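Local coordinates for protein probable uracil-DNA glycosylase (Acanthamoeba polyphaga mimivirus, PDB 5X55) that belongs to the uracil-DNA glycosylase superfamily, and is probably a uracil-DNA glycosylase with a parallel central sheet flanked by helices, at residues L243-W246 with I247-T251; N95-I98 with T99-I102; Y342-F345 with N346-D349; S316-S320 with P321-S325; C117-D120 with C121-N124. One frame throughout, in Å; residues are numbered along the deposited sequence.

How the contacts relate
All five contacts are local, each within one continuous piece of chain; none nests within or crosses another. From the N terminus, contact 2 closes the first turn of helix 98-102 and contact 5 the turn after helix 114-117, their nearest atoms about 8 Å apart. Contact 1 ends helix 244-248 and leads into strand 251-255, an outermost strand of the parallel sheet; it packs against contact 2, linking the first modelled segment to the sheet's flank. Contact 4 closes the loop after strand 312-316, the other outermost strand, and contact 3 the link between strand 338-342 and helix 350-360. Their centres lie about 8 Å apart, and Pro343 O probably accepts a hydrogen bond from Ser317 N.

Contact 1: residues L243-W246 with I247-T251; sequences LASW and ILQGT
Trp246 meets Thr251 through its backbone: Trp246 O accepts from Thr251 N at 3.1 Å and from Thr251 OG1 at 2.8 Å. Both donors arrive from the same face of the carbonyl plane, the hydroxyl well above it, so one residue grips one oxygen twice. Thr251 OG1 can do this because it lies beside its own backbone N (chi1 -42°). With Gly250 N bonded to Ile247 O at 3.0 Å and Gly250 at positive phi, this is a Schellman motif that ends the helix.

Ile247 sits one turn after Leu243. Its N donates to Leu243 O (3.2 Å), and Ile247 CG1 lies 3.5 Å from the same oxygen. Back on the indole, Leu243 CD2 lies 3.8 Å above the Trp246 ring plane, toward the rim.

Gln249 folds back along the helix. Gln249 NE2 donates to Ser245 O over 2.9 Å, coming from above the carbonyl plane while the oxygen stays close to the amide plane. The other end of that amide, OE1, takes a bond from Phe367 N, which fixes its flip.

Beyond the turn, Trp246 NE1 bonds to Trp368 O, and its indole meets the Trp368 ring edge-to-face. Helix 219-230 presses on Leu243 and Trp246, helix 98-102 lies against Ala244, Ile247 and Leu248, and Met253 of strand 251-255 packs on Ile247.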
loop_
_atom_site.group_PDB
_atom_site.type_symbol
_atom_site.label_atom_id
_atom_site.label_comp_id
_atom_site.label_asym_id
_atom_site.label_seq_id
_atom_site.Cartn_x
_atom_site.Cartn_y
_atom_site.Cartn_z
ATOM N N LEU A 243 0.003 -7.070 -8.857
ATOM C CA LEU A 243 1.232 -6.288 -8.935
ATOM C C LEU A 243 2.425 -6.974 -8.259
ATOM O O LEU A 243 3.412 -6.304 -7.915
ATOM C CB LEU A 243 0.986 -4.904 -8.333
ATOM C CG LEU A 243 -0.175 -4.207 -9.055
ATOM C CD1 LEU A 243 -0.450 -2.813 -8.487
ATOM C CD2 LEU A 243 0.111 -4.137 -10.574
ATOM N N ALA A 244 2.351 -8.298 -8.075
ATOM C CA ALA A 244 3.455 -9.071 -7.514
ATOM C C ALA A 244 4.802 -8.694 -8.135
ATOM O O ALA A 244 5.820 -8.596 -7.436
ATOM C CB ALA A 244 3.160 -10.555 -7.712
ATOM N N SER A 245 4.814 -8.425 -9.436
ATOM C CA SER A 245 6.067 -8.162 -10.133
ATOM C C SER A 245 6.732 -6.884 -9.632
ATOM O O SER A 245 7.950 -6.848 -9.405
ATOM C CB SER A 245 5.799 -8.072 -11.633
ATOM O OG SER A 245 6.968 -7.665 -12.307
ATOM N N TRP A 246 5.946 -5.811 -9.477
ATOM C CA TRP A 246 6.503 -4.545 -9.018
ATOM C C TRP A 246 6.974 -4.645 -7.582
ATOM O O TRP A 246 8.015 -4.081 -7.218
ATOM C CB TRP A 246 5.464 -3.425 -9.138
ATOM C CG TRP A 246 4.948 -3.197 -10.503
ATOM C CD1 TRP A 246 5.394 -3.774 -11.668
ATOM C CD2 TRP A 246 3.872 -2.333 -10.868
ATOM N NE1 TRP A 246 4.661 -3.316 -12.725
ATOM C CE2 TRP A 246 3.715 -2.430 -12.262
ATOM C CE3 TRP A 246 3.024 -1.483 -10.144
ATOM C CZ2 TRP A 246 2.733 -1.725 -12.949
ATOM C CZ3 TRP A 246 2.056 -0.771 -10.824
ATOM C CH2 TRP A 246 1.914 -0.899 -12.216
ATOM N N ILE A 247 6.198 -5.325 -6.742
ATOM C CA ILE A 247 6.509 -5.363 -5.322
ATOM C C ILE A 247 7.761 -6.180 -5.084
ATOM O O ILE A 247 8.621 -5.793 -4.281
ATOM C CB ILE A 247 5.302 -5.903 -4.540
ATOM C CG1 ILE A 247 4.110 -4.953 -4.712
ATOM C CG2 ILE A 247 5.642 -6.150 -3.046
ATOM C CD1 ILE A 247 2.803 -5.616 -4.377
ATOM N N LEU A 248 7.908 -7.299 -5.805
ATOM C CA LEU A 248 9.108 -8.125 -5.660
ATOM C C LEU A 248 10.377 -7.357 -6.014
ATOM O O LEU A 248 11.456 -7.689 -5.511
ATOM C CB LEU A 248 8.986 -9.370 -6.526
ATOM C CG LEU A 248 8.021 -10.419 -5.981
ATOM C CD1 LEU A 248 7.418 -11.259 -7.107
ATOM C CD2 LEU A 248 8.730 -11.309 -4.945
ATOM N N GLN A 249 10.268 -6.330 -6.864
ATOM C CA GLN A 249 11.399 -5.517 -7.299
ATOM C C GLN A 249 11.589 -4.261 -6.457
ATOM O O GLN A 249 12.339 -3.363 -6.859
ATOM C CB GLN A 249 11.243 -5.125 -8.773
ATOM C CG GLN A 249 11.202 -6.320 -9.764
ATOM C CD GLN A 249 10.913 -5.873 -11.184
ATOM O OE1 GLN A 249 11.770 -5.298 -11.860
ATOM N NE2 GLN A 249 9.680 -6.086 -11.626
ATOM N N GLY A 250 10.935 -4.169 -5.306
ATOM C CA GLY A 250 11.166 -3.072 -4.395
ATOM C C GLY A 250 10.139 -1.957 -4.408
ATOM O O GLY A 250 10.412 -0.894 -3.843
ATOM N N THR A 251 8.968 -2.161 -5.012
ATOM C CA THR A 251 7.889 -1.184 -4.938
ATOM C C THR A 251 7.050 -1.484 -3.692
ATOM O O THR A 251 6.301 -2.468 -3.657
ATOM C CB THR A 251 7.039 -1.198 -6.208
ATOM O OG1 THR A 251 7.894 -1.314 -7.352
ATOM C CG2 THR A 251 6.264 0.117 -6.319
#

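Contact 2: residues N95-I98 with T99-I102; sequences NRII and TEYI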
loop_
_atom_site.group_PDB
_atom_site.type_symbol
_atom_site.label_atom_id
_atom_site.label_comp_id
_atom_site.label_asym_id
_atom_site.label_seq_id
_atom_site.Cartn_x
_atom_site.Cartn_y
_atom_site.Cartn_z
ATOM N N ASN A 95 5.264 -21.923 6.313
ATOM C CA ASN A 95 4.767 -23.051 5.520
ATOM C C ASN A 95 4.717 -22.730 4.017
ATOM O O ASN A 95 4.668 -23.634 3.182
ATOM C CB ASN A 95 3.379 -23.499 6.030
ATOM C CG ASN A 95 2.306 -22.399 5.927
ATOM O OD1 ASN A 95 1.362 -22.506 5.134
ATOM N ND2 ASN A 95 2.442 -21.352 6.746
ATOM N N ARG A 96 4.746 -21.440 3.680
ATOM C CA ARG A 96 4.667 -20.980 2.302
ATOM C C ARG A 96 5.950 -20.260 1.894
ATOM O O ARG A 96 6.765 -19.861 2.730
ATOM C CB ARG A 96 3.481 -20.029 2.097
ATOM C CG ARG A 96 2.095 -20.575 2.428
ATOM C CD ARG A 96 1.109 -19.403 2.463
ATOM N NE ARG A 96 -0.280 -19.776 2.192
ATOM C CZ ARG A 96 -1.241 -19.804 3.114
ATOM N NH1 ARG A 96 -0.961 -19.491 4.375
ATOM N NH2 ARG A 96 -2.483 -20.148 2.771
ATOM N N ILE A 97 6.115 -20.113 0.578
ATOM C CA ILE A 97 7.119 -19.238 -0.028
ATOM C C ILE A 97 6.412 -17.976 -0.517
ATOM O O ILE A 97 5.175 -17.890 -0.483
ATOM C CB ILE A 97 7.859 -19.945 -1.177
ATOM C CG1 ILE A 97 6.837 -20.493 -2.185
ATOM C CG2 ILE A 97 8.757 -21.043 -0.624
ATOM C CD1 ILE A 97 7.446 -21.044 -3.455
ATOM N N ILE A 98 7.178 -17.005 -1.015
ATOM C CA ILE A 98 6.652 -15.646 -1.163
ATOM C C ILE A 98 5.588 -15.563 -2.266
ATOM O O ILE A 98 4.574 -14.855 -2.136
ATOM C CB ILE A 98 7.830 -14.686 -1.404
ATOM C CG1 ILE A 98 7.411 -13.245 -1.095
ATOM C CG2 ILE A 98 8.425 -14.850 -2.825
ATOM C CD1 ILE A 98 6.792 -13.060 0.303
ATOM N N THR A 99 5.774 -16.308 -3.351
ATOM C CA THR A 99 4.799 -16.264 -4.435
ATOM C C THR A 99 3.416 -16.731 -3.986
ATOM O O THR A 99 2.408 -16.340 -4.591
ATOM C CB THR A 99 5.323 -17.098 -5.599
ATOM O OG1 THR A 99 6.543 -16.505 -6.054
ATOM C CG2 THR A 99 4.352 -17.135 -6.742
ATOM N N GLU A 100 3.339 -17.544 -2.931
ATOM C CA GLU A 100 2.038 -18.022 -2.491
ATOM C C GLU A 100 1.230 -16.910 -1.836
ATOM O O GLU A 100 -0.002 -16.915 -1.924
ATOM C CB GLU A 100 2.202 -19.216 -1.561
ATOM C CG GLU A 100 2.475 -20.499 -2.330
ATOM C CD GLU A 100 2.696 -21.701 -1.429
ATOM O OE1 GLU A 100 3.702 -21.721 -0.694
ATOM O OE2 GLU A 100 1.853 -22.621 -1.452
ATOM N N TYR A 101 1.905 -15.932 -1.220
ATOM C CA TYR A 101 1.258 -14.768 -0.624
ATOM C C TYR A 101 1.035 -13.642 -1.621
ATOM O O TYR A 101 0.024 -12.936 -1.535
ATOM C CB TYR A 101 2.093 -14.212 0.536
ATOM C CG TYR A 101 2.294 -15.152 1.699
ATOM C CD1 TYR A 101 1.323 -15.295 2.676
ATOM C CD2 TYR A 101 3.473 -15.873 1.834
ATOM C CE1 TYR A 101 1.501 -16.148 3.743
ATOM C CE2 TYR A 101 3.671 -16.724 2.904
ATOM C CZ TYR A 101 2.682 -16.859 3.861
ATOM O OH TYR A 101 2.875 -17.716 4.924
ATOM N N ILE A 102 1.972 -13.409 -2.537
ATOM C CA ILE A 102 1.870 -12.180 -3.314
ATOM C C ILE A 102 1.234 -12.463 -4.673
ATOM O O ILE A 102 0.545 -11.601 -5.232
ATOM C CB ILE A 102 3.239 -11.472 -3.443
ATOM C CG1 ILE A 102 3.048 -10.038 -3.937
ATOM C CG2 ILE A 102 4.195 -12.215 -4.354
ATOM C CD1 ILE A 102 2.392 -9.127 -2.919
HETATM O O HOH W 1 5.257 -18.629 5.386
#
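Arg96 and Tyr101 make the main side-chain contact, a CH-pi interaction: Arg96 CD stands over one face of the phenol ring, 3.7 Å from its centroid and 27° off the normal. The methylene is displaced toward the hydroxyl end, where Arg96 CD is 3.3 Å from Tyr101 CZ. The arginine chain runs extended from CG to NE, which carries CD over the ring, and the two side chains cross at about a right angle. Its guanidinium is steeply inclined to the ring plane and does not stack on it; Arg96 NH1 forms a salt bridge with Glu169.

Two direct hydrogen bonds link Ile97 with Glu100, one in each direction. Glu100 N donates to Ile97 O at 3.1 Å, and Glu100 OE1 accepts from Ile97 N at 3.2 Å through its anti lone pair. The extended glutamate reaches back past Arg96 to do so; a carboxylate beside the start of a helix is probably favoured by the helix dipole. One turn along, Ile102 N donates to Ile98 O at 3.0 Å, the ordinary helical bond.

Water supplies the third kind of link. Water 1 lies at the edge of the Tyr101 ring, in its plane, 2.6 Å from Tyr101 OH; it donates to Arg96 O at 3.3 Å, joining the phenol to the backbone leading into the helix.

Around this turn, the Tyr101 ring meets Phe130, and Tyr101 O accepts from Asn173 ND2. Ile98 and Ile102 fill the side facing helix 173-177, touching Val177, and also face helix 244-248.

Contact 3: residues Y342-F345 with N346-D349; sequences YPSF and NSVD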
loop_
_atom_site.group_PDB
_atom_site.type_symbol
_atom_site.label_atom_id
_atom_site.label_comp_id
_atom_site.label_asym_id
_atom_site.label_seq_id
_atom_site.Cartn_x
_atom_site.Cartn_y
_atom_site.Cartn_z
ATOM N N TYR A 342 -1.289 20.636 -7.860
ATOM C CA TYR A 342 -0.450 19.582 -8.410
ATOM C C TYR A 342 -1.122 19.012 -9.645
ATOM O O TYR A 342 -2.355 19.010 -9.733
ATOM C CB TYR A 342 -0.207 18.471 -7.379
ATOM C CG TYR A 342 0.448 19.022 -6.142
ATOM C CD1 TYR A 342 1.824 19.096 -6.040
ATOM C CD2 TYR A 342 -0.318 19.524 -5.093
ATOM C CE1 TYR A 342 2.427 19.627 -4.910
ATOM C CE2 TYR A 342 0.276 20.065 -3.965
ATOM C CZ TYR A 342 1.649 20.117 -3.880
ATOM O OH TYR A 342 2.250 20.658 -2.764
ATOM N N PRO A 343 -0.341 18.540 -10.617
ATOM C CA PRO A 343 -0.915 18.136 -11.907
ATOM C C PRO A 343 -1.793 16.900 -11.801
ATOM O O PRO A 343 -1.766 16.158 -10.816
ATOM C CB PRO A 343 0.321 17.853 -12.773
ATOM C CG PRO A 343 1.432 17.599 -11.792
ATOM C CD PRO A 343 1.136 18.502 -10.626
ATOM N N SER A 344 -2.585 16.692 -12.854
ATOM C CA SER A 344 -3.425 15.511 -12.952
ATOM C C SER A 344 -2.582 14.247 -13.130
ATOM O O SER A 344 -1.502 14.262 -13.726
ATOM C CB SER A 344 -4.403 15.631 -14.123
ATOM O OG SER A 344 -3.723 15.581 -15.354
ATOM N N PHE A 345 -3.122 13.137 -12.628
ATOM C CA PHE A 345 -2.421 11.864 -12.699
ATOM C C PHE A 345 -2.014 11.526 -14.125
ATOM O O PHE A 345 -0.873 11.120 -14.372
ATOM C CB PHE A 345 -3.297 10.747 -12.123
ATOM C CG PHE A 345 -2.649 9.389 -12.200
ATOM C CD1 PHE A 345 -2.791 8.591 -13.342
ATOM C CD2 PHE A 345 -1.845 8.938 -11.153
ATOM C CE1 PHE A 345 -2.163 7.353 -13.414
ATOM C CE2 PHE A 345 -1.211 7.709 -11.217
ATOM C CZ PHE A 345 -1.377 6.907 -12.344
ATOM N N ASN A 346 -2.935 11.667 -15.077
ATOM C CA ASN A 346 -2.648 11.168 -16.417
ATOM C C ASN A 346 -1.703 12.066 -17.211
ATOM O O ASN A 346 -1.347 11.706 -18.332
ATOM C CB ASN A 346 -3.946 10.919 -17.217
ATOM C CG ASN A 346 -4.777 12.185 -17.471
ATOM O OD1 ASN A 346 -4.403 13.303 -17.104
ATOM N ND2 ASN A 346 -5.921 11.996 -18.127
ATOM N N SER A 347 -1.268 13.195 -16.657
ATOM C CA SER A 347 -0.336 14.077 -17.346
ATOM C C SER A 347 1.109 13.925 -16.874
ATOM O O SER A 347 2.002 14.501 -17.498
ATOM C CB SER A 347 -0.770 15.545 -17.180
ATOM O OG SER A 347 -0.450 16.022 -15.883
ATOM N N VAL A 348 1.363 13.172 -15.799
ATOM C CA VAL A 348 2.697 13.021 -15.219
ATOM C C VAL A 348 3.251 11.665 -15.607
ATOM O O VAL A 348 2.527 10.658 -15.614
ATOM C CB VAL A 348 2.669 13.164 -13.683
ATOM C CG1 VAL A 348 4.073 12.999 -13.095
ATOM C CG2 VAL A 348 2.058 14.488 -13.258
ATOM N N ASP A 349 4.541 11.625 -15.926
ATOM C CA ASP A 349 5.200 10.354 -16.203
ATOM C C ASP A 349 5.776 9.837 -14.886
ATOM O O ASP A 349 6.979 9.905 -14.631
ATOM C CB ASP A 349 6.261 10.536 -17.273
ATOM C CG ASP A 349 6.936 9.241 -17.667
ATOM O OD1 ASP A 349 6.509 8.157 -17.225
ATOM O OD2 ASP A 349 7.889 9.310 -18.463
HETATM O O HOH W 2 -2.123 18.927 -15.036
#
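Ser344 and Ser347 hold the centre of this turn. Ser344 O accepts from Ser347 OG at 3.0 Å and from Ser347 N at 3.1 Å, both from the same face of the carbonyl plane; the hydroxyl is tilted modestly from that plane, whereas the amide comes in well above it. Ser347 OG is placed for this by standing between its own backbone N and carbonyl carbon (chi1 76°), which turns it back toward the preceding chain.

Another bond, this one between side chains, has Ser344 OG donating to Asn346 OD1 at 3.0 Å, nearly along the C=O axis of the amide. Beside these polar links Pro343 CG rests against Val348 CG2 at 3.5 Å, the two side chains crossing obliquely; the same methyl also lies 3.6 Å from Ser344 O. Val348 N adds only a weak bond to Phe345 O, at 3.4 Å.

Outward from this core, water 2 accepts from Ser344 N at 3.2 Å and gives a weak bond to Ser347 OG. Phe345 N donates to Ser317 OG. The Phe345 ring stacks with His350 and meets Trp295 edge-to-face, while Lys230 NZ and Asn227 ND2 of helix 219-230 bond to Asn346 O and Val348 O.

The spacing of the backbone bond from Ser347 N to Ser344 O is that of a 3-10 turn. It carries the chain from hairpin strand 338-342 to the N-cap of helix 350-360, where Asp349 OD1 accepts from Gly352 N.

Contact 4: residues S316-S320 with P321-S325; sequences SSHPS and PYSVS
Pro319 and Val324 bring their CA atoms to 4.4 Å as the backbone doubles back, and Ser323 N closes the bend with a bond to Ser320 O at 3.0 Å, from above the carbonyl plane. Val324 N adds a weak bond to the same oxygen.

Serine hydroxyls do most of the remaining work. Ser323 OG donates to His318 O at 2.8 Å, likewise from above the carbonyl plane, and also lies 3.3 Å from His318 CB. Its first torsion (chi1 54°) sets the oxygen between backbone N and carbonyl carbon, facing the earlier limb of the loop. Ser317 OG approaches Ser323 O to 2.7 Å, but Asn326 O is a second acceptor for that one proton, and which takes it is not settled. At the apex Tyr322 N donates to Ser320 OG at 3.3 Å, with an N-H...O angle of 137°.

The imidazole is held from its own limb. Ser320 N donates to His318 ND1 at 2.9 Å, tilted 19° from the ring plane, so this nitrogen acts as the acceptor. The bond to ND1 would restrain rotation of the ring, with Pro319 CD bordering one face, 3.2 Å above the plane toward the rim.

Asn223 ND2 of helix 219-230 bonds to Pro319 O, and Ser220 touches both His318 and Ser320. The sequence from His318 to Ser323, His-Pro-Ser-Pro-Tyr-Ser, resembles the HPSPLS motif of family 1 uracil-DNA glycosylases, differing at Tyr322, so this is probably the counterpart of their leucine loop.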
loop_
_atom_site.group_PDB
_atom_site.type_symbol
_atom_site.label_atom_id
_atom_site.label_comp_id
_atom_site.label_asym_id
_atom_site.label_seq_id
_atom_site.Cartn_x
_atom_site.Cartn_y
_atom_site.Cartn_z
ATOM N N SER A 316 0.894 14.020 -7.570
ATOM C CA SER A 316 -0.117 14.349 -8.565
ATOM C C SER A 316 -1.483 14.032 -7.970
ATOM O O SER A 316 -1.594 13.634 -6.809
ATOM C CB SER A 316 0.105 13.554 -9.846
ATOM O OG SER A 316 -0.304 12.212 -9.624
ATOM N N SER A 317 -2.526 14.183 -8.783
ATOM C CA SER A 317 -3.837 13.733 -8.346
ATOM C C SER A 317 -3.921 12.204 -8.397
ATOM O O SER A 317 -3.073 11.511 -8.974
ATOM C CB SER A 317 -4.947 14.343 -9.205
ATOM O OG SER A 317 -5.124 13.609 -10.415
ATOM N N HIS A 318 -4.995 11.695 -7.804
ATOM C CA HIS A 318 -5.220 10.266 -7.690
ATOM C C HIS A 318 -5.688 9.679 -9.025
ATOM O O HIS A 318 -6.405 10.339 -9.787
ATOM C CB HIS A 318 -6.269 10.008 -6.611
ATOM C CG HIS A 318 -6.378 8.577 -6.173
ATOM N ND1 HIS A 318 -7.143 7.649 -6.844
ATOM C CD2 HIS A 318 -5.857 7.928 -5.103
ATOM C CE1 HIS A 318 -7.083 6.488 -6.216
ATOM N NE2 HIS A 318 -6.301 6.627 -5.162
ATOM N N PRO A 319 -5.314 8.430 -9.318
ATOM C CA PRO A 319 -5.699 7.816 -10.598
ATOM C C PRO A 319 -7.141 7.373 -10.680
ATOM O O PRO A 319 -7.547 6.883 -11.741
ATOM C CB PRO A 319 -4.775 6.590 -10.689
ATOM C CG PRO A 319 -4.504 6.235 -9.285
ATOM C CD PRO A 319 -4.362 7.577 -8.583
ATOM N N SER A 320 -7.925 7.473 -9.609
ATOM C CA SER A 320 -9.316 7.063 -9.711
ATOM C C SER A 320 -10.013 7.889 -10.794
ATOM O O SER A 320 -9.594 9.013 -11.080
ATOM C CB SER A 320 -10.026 7.239 -8.376
ATOM O OG SER A 320 -10.772 8.443 -8.366
ATOM N N PRO A 321 -11.055 7.347 -11.439
ATOM C CA PRO A 321 -11.710 8.095 -12.533
ATOM C C PRO A 321 -12.266 9.454 -12.122
ATOM O O PRO A 321 -12.426 10.331 -12.984
ATOM C CB PRO A 321 -12.834 7.149 -13.001
ATOM C CG PRO A 321 -12.864 6.013 -12.028
ATOM C CD PRO A 321 -11.502 5.945 -11.391
ATOM N N TYR A 322 -12.549 9.667 -10.840
ATOM C CA TYR A 322 -13.069 10.955 -10.411
ATOM C C TYR A 322 -12.002 12.044 -10.363
ATOM O O TYR A 322 -12.351 13.222 -10.341
ATOM C CB TYR A 322 -13.767 10.805 -9.050
ATOM C CG TYR A 322 -15.158 10.200 -9.180
ATOM C CD1 TYR A 322 -15.914 10.414 -10.316
ATOM C CD2 TYR A 322 -15.707 9.410 -8.186
ATOM C CE1 TYR A 322 -17.184 9.865 -10.470
ATOM C CE2 TYR A 322 -16.993 8.854 -8.318
ATOM C CZ TYR A 322 -17.721 9.086 -9.468
ATOM O OH TYR A 322 -18.980 8.548 -9.629
ATOM N N SER A 323 -10.711 11.692 -10.393
ATOM C CA SER A 323 -9.660 12.699 -10.287
ATOM C C SER A 323 -8.540 12.535 -11.305
ATOM O O SER A 323 -7.645 13.383 -11.353
ATOM C CB SER A 323 -9.068 12.691 -8.870
ATOM O OG SER A 323 -8.641 11.386 -8.505
ATOM N N VAL A 324 -8.579 11.493 -12.142
ATOM C CA VAL A 324 -7.407 11.116 -12.930
ATOM C C VAL A 324 -6.993 12.241 -13.879
ATOM O O VAL A 324 -5.798 12.478 -14.088
ATOM C CB VAL A 324 -7.676 9.793 -13.683
ATOM C CG1 VAL A 324 -8.929 9.912 -14.592
ATOM C CG2 VAL A 324 -6.433 9.346 -14.476
ATOM N N SER A 325 -7.955 12.962 -14.458
ATOM C CA SER A 325 -7.618 13.968 -15.461
ATOM C C SER A 325 -7.785 15.395 -14.961
ATOM O O SER A 325 -7.711 16.334 -15.766
ATOM C CB SER A 325 -8.432 13.759 -16.747
ATOM O OG SER A 325 -9.805 13.564 -16.481
#

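Contact 5: residues C117-D120 with C121-N124; sequences CFPD and CKVN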
loop_
_atom_site.group_PDB
_atom_site.type_symbol
_atom_site.label_atom_id
_atom_site.label_comp_id
_atom_site.label_asym_id
_atom_site.label_seq_id
_atom_site.Cartn_x
_atom_site.Cartn_y
_atom_site.Cartn_z
ATOM N N CYS A 117 -8.302 -17.488 12.032
ATOM C CA CYS A 117 -6.965 -17.367 12.629
ATOM C C CYS A 117 -7.021 -17.084 14.119
ATOM O O CYS A 117 -6.076 -17.415 14.842
ATOM C CB CYS A 117 -6.152 -16.238 11.985
ATOM S SG CYS A 117 -5.811 -16.455 10.258
ATOM N N PHE A 118 -8.064 -16.412 14.584
ATOM C CA PHE A 118 -8.188 -16.037 15.990
ATOM C C PHE A 118 -9.578 -16.424 16.466
ATOM O O PHE A 118 -10.433 -15.559 16.679
ATOM C CB PHE A 118 -7.935 -14.546 16.212
ATOM C CG PHE A 118 -6.615 -14.054 15.670
ATOM C CD1 PHE A 118 -5.428 -14.356 16.319
ATOM C CD2 PHE A 118 -6.569 -13.270 14.521
ATOM C CE1 PHE A 118 -4.216 -13.899 15.832
ATOM C CE2 PHE A 118 -5.368 -12.804 14.029
ATOM C CZ PHE A 118 -4.183 -13.119 14.687
ATOM N N PRO A 119 -9.827 -17.724 16.666
ATOM C CA PRO A 119 -11.183 -18.165 17.027
ATOM C C PRO A 119 -11.731 -17.471 18.257
ATOM O O PRO A 119 -12.947 -17.258 18.353
ATOM C CB PRO A 119 -11.015 -19.673 17.266
ATOM C CG PRO A 119 -9.760 -20.045 16.585
ATOM C CD PRO A 119 -8.868 -18.841 16.643
ATOM N N ASP A 120 -10.862 -17.088 19.192
ATOM C CA ASP A 120 -11.261 -16.463 20.442
ATOM C C ASP A 120 -10.910 -14.979 20.480
ATOM O O ASP A 120 -10.825 -14.387 21.561
ATOM C CB ASP A 120 -10.629 -17.221 21.611
ATOM C CG ASP A 120 -11.011 -18.709 21.613
ATOM O OD1 ASP A 120 -12.227 -19.024 21.613
ATOM O OD2 ASP A 120 -10.101 -19.566 21.575
ATOM N N CYS A 121 -10.698 -14.376 19.306
ATOM C CA CYS A 121 -10.510 -12.934 19.138
ATOM C C CYS A 121 -9.245 -12.433 19.821
ATOM O O CYS A 121 -9.155 -11.273 20.207
ATOM C CB CYS A 121 -11.737 -12.160 19.621
ATOM S SG CYS A 121 -13.250 -12.846 18.893
ATOM N N LYS A 122 -8.240 -13.293 19.935
ATOM C CA LYS A 122 -6.976 -12.946 20.586
ATOM C C LYS A 122 -5.990 -12.371 19.563
ATOM O O LYS A 122 -4.941 -12.957 19.276
ATOM C CB LYS A 122 -6.410 -14.187 21.268
ATOM C CG LYS A 122 -6.394 -15.337 20.271
ATOM C CD LYS A 122 -6.643 -16.709 20.823
ATOM C CE LYS A 122 -7.169 -17.503 19.664
ATOM N NZ LYS A 122 -8.103 -16.585 19.003
ATOM N N VAL A 123 -6.344 -11.201 19.007
ATOM C CA VAL A 123 -5.583 -10.638 17.885
ATOM C C VAL A 123 -4.133 -10.422 18.282
ATOM O O VAL A 123 -3.827 -9.809 19.312
ATOM C CB VAL A 123 -6.209 -9.327 17.382
ATOM C CG1 VAL A 123 -5.215 -8.587 16.465
ATOM C CG2 VAL A 123 -7.469 -9.616 16.623
ATOM N N ASN A 124 -3.229 -10.927 17.457
ATOM C CA ASN A 124 -1.798 -10.869 17.725
ATOM C C ASN A 124 -1.123 -10.512 16.406
ATOM O O ASN A 124 -0.768 -11.394 15.618
ATOM C CB ASN A 124 -1.323 -12.200 18.284
ATOM C CG ASN A 124 0.108 -12.172 18.738
ATOM O OD1 ASN A 124 0.909 -11.358 18.278
ATOM N ND2 ASN A 124 0.458 -13.097 19.619
#
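Phe118 and Cys121 bracket a type I beta turn, closed by Cys121 N donating to Phe118 O at 2.9 Å with an N-H...O angle of 163°. It follows directly on helix 114-117, and an inverse gamma turn centred on Lys122 comes next, with a weak bond from Val123 N to Cys121 O.

The Phe118 ring lies between two parts of the chain. Val123 CA stands over the centre of one face, 4.0 Å from the centroid and 9° off the normal, a CH-pi contact; Cys117 CB lies toward the rim over the opposite face. With CG beside the backbone N (chi1 -54°), the ring is directed at the returning chain, where Phe118 CE1 comes within 3.5 Å of Asn124 N.

Lys122 curls back over the turn, its chain bent at chi2 and chi4, and crosses the Pro119 and Asp120 side chains at a slant. Its amine crowds the Asp120 amide too closely for its exact position to be trusted. Ser155 OG of helix 146-159 donates to Cys121 O, and Leu158 touches both Phe118 and Cys121. On the ring itself, Phe118 CD2 packs against Val123 CG2 at 4.3 Å.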